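Long-range contact in heterodimeric restriction endonuclease R.BspD6I small subunit (Bacillus sp., PDB 2P14), which probably acts as the DNA-cleaving catalytic subunit of a heterodimeric type IIS restriction endonuclease, working together with a site-specific nickase subunit: residues I121-E126 and L169-A174. Numbering follows the deposited sequence.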
# COMPACT_ATOMS: atom_id res chain seq x y z
N ILE A 121 10.76 -4.05 -7.38
CA ILE A 121 10.47 -4.13 -5.93
C ILE A 121 10.61 -5.55 -5.39
O ILE A 121 10.58 -5.75 -4.18
CB ILE A 121 9.07 -3.59 -5.56
CG1 ILE A 121 7.99 -4.43 -6.29
CG2 ILE A 121 9.01 -2.09 -5.87
CD1 ILE A 121 6.58 -4.35 -5.69
N GLY A 122 10.74 -6.51 -6.30
CA GLY A 122 10.98 -7.89 -5.89
C GLY A 122 12.45 -8.25 -5.75
O GLY A 122 12.78 -9.42 -5.50
N PHE A 123 13.34 -7.25 -5.87
CA PHE A 123 14.80 -7.50 -5.86
C PHE A 123 15.33 -8.11 -4.56
O PHE A 123 16.15 -9.05 -4.58
CB PHE A 123 15.57 -6.21 -6.20
CG PHE A 123 17.07 -6.39 -6.16
CD1 PHE A 123 17.72 -7.03 -7.20
CD2 PHE A 123 17.80 -5.99 -5.05
CE1 PHE A 123 19.14 -7.24 -7.15
CE2 PHE A 123 19.20 -6.19 -4.99
CZ PHE A 123 19.87 -6.79 -6.05
N ASN A 124 14.87 -7.58 -3.42
CA ASN A 124 15.31 -8.06 -2.12
C ASN A 124 14.16 -8.14 -1.14
O ASN A 124 13.92 -7.20 -0.38
CB ASN A 124 16.41 -7.18 -1.54
CG ASN A 124 17.11 -7.83 -0.36
OD1 ASN A 124 16.54 -8.68 0.36
ND2 ASN A 124 18.36 -7.44 -0.13
N LYS A 125 13.46 -9.27 -1.15
CA LYS A 125 12.29 -9.43 -0.32
C LYS A 125 12.62 -9.68 1.16
O LYS A 125 11.73 -9.61 2.00
CB LYS A 125 11.42 -10.54 -0.90
CG LYS A 125 10.85 -10.18 -2.25
CD LYS A 125 9.95 -11.32 -2.79
CE LYS A 125 9.38 -10.97 -4.13
NZ LYS A 125 8.54 -12.07 -4.62
N GLU A 126 13.88 -9.95 1.46
CA GLU A 126 14.30 -10.09 2.85
C GLU A 126 14.42 -8.74 3.52
O GLU A 126 13.76 -8.50 4.52
CB GLU A 126 15.63 -10.85 2.93
CG GLU A 126 15.55 -12.26 2.37
CD GLU A 126 14.57 -13.14 3.12
OE1 GLU A 126 14.72 -13.28 4.36
OE2 GLU A 126 13.65 -13.71 2.47
N LEU A 169 10.00 -16.46 -4.22
CA LEU A 169 10.10 -16.10 -5.62
C LEU A 169 11.05 -14.94 -5.80
O LEU A 169 10.90 -13.91 -5.14
CB LEU A 169 8.72 -15.74 -6.19
CG LEU A 169 7.63 -16.80 -6.26
CD1 LEU A 169 6.37 -16.20 -6.83
CD2 LEU A 169 8.04 -17.98 -7.13
N GLY A 170 12.02 -15.10 -6.68
CA GLY A 170 13.00 -14.04 -6.91
C GLY A 170 12.46 -12.96 -7.80
O GLY A 170 11.36 -13.08 -8.34
N TYR A 171 13.24 -11.90 -7.98
CA TYR A 171 12.74 -10.80 -8.81
C TYR A 171 12.32 -11.17 -10.23
O TYR A 171 11.41 -10.55 -10.80
CB TYR A 171 13.70 -9.61 -8.84
CG TYR A 171 14.87 -9.64 -9.83
CD1 TYR A 171 14.67 -9.58 -11.22
CD2 TYR A 171 16.18 -9.65 -9.36
CE1 TYR A 171 15.77 -9.59 -12.10
CE2 TYR A 171 17.27 -9.65 -10.24
CZ TYR A 171 17.06 -9.63 -11.60
OH TYR A 171 18.17 -9.62 -12.44
N ASP A 172 12.99 -12.17 -10.82
CA ASP A 172 12.73 -12.58 -12.18
C ASP A 172 11.56 -13.56 -12.30
O ASP A 172 11.35 -14.14 -13.36
CB ASP A 172 13.99 -13.18 -12.80
CG ASP A 172 13.93 -13.24 -14.33
OD1 ASP A 172 13.25 -12.41 -14.97
OD2 ASP A 172 14.59 -14.14 -14.90
N GLN A 173 10.82 -13.73 -11.20
CA GLN A 173 9.61 -14.55 -11.18
C GLN A 173 8.39 -13.64 -10.98
O GLN A 173 7.37 -14.02 -10.38
CB GLN A 173 9.70 -15.61 -10.08
CG GLN A 173 10.86 -16.62 -10.33
CD GLN A 173 11.08 -17.59 -9.17
OE1 GLN A 173 11.86 -17.31 -8.24
NE2 GLN A 173 10.42 -18.74 -9.24
N ALA A 174 8.48 -12.44 -11.53
CA ALA A 174 7.44 -11.44 -11.32
C ALA A 174 6.10 -11.84 -11.88
O ALA A 174 5.08 -11.58 -11.26
CB ALA A 174 7.88 -10.08 -11.87
O HOH W 1 12.95 -11.87 -4.31
O HOH W 2 8.89 -12.04 -7.33
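Lys-125 lays its extended aliphatic chain against the backbone carbonyl of Leu-169, joining two loops of this PDDEXK-clan nuclease: the one leading from helix 115-121 to strand 130-134, an outermost strand of the mixed sheet, and the one leading into the C-terminal helix 174-184. With CG anti to the carbonyl carbon (chi1 -65°) and every later torsion near 180°, the chain spans the gap at full length and brings NZ within 3.0 Å of Leu-169 O. NZ approaches tilted 34° from the carbonyl plane, while CE lies 3.5 Å from the same oxygen. The carbonyls of Leu-165 and Arg-166, at the C-terminal end of helix 154-165, also accept bonds from NZ, and Trp-177 of the C-terminal helix adds a cation-pi contact; the ammonium of this buried side chain is thus met by three carbonyls, a water and the indole. A methionine here would probably leave the three carbonyls without the ammonium they share and weaken the link between the loops. Farther along, the side chains of Phe-123 and Tyr-171 run alongside each other in the same direction; their rings meet obliquely, CD1 of Phe-123 lying 3.7 Å from CD2 of Tyr-171. Tyr-171 CB sits 3.5 Å from Gly-122 O, where the first loop leaves its helix. Within the second loop, Gly-170 N donates to Gln-173 OE1 (2.7 Å). Two waters complete the junction: one accepts from Lys-125 NZ and donates to Gly-170 O, and the other donates to both Gly-122 O, at 2.7 Å, and Leu-169 O, at 3.0 Å.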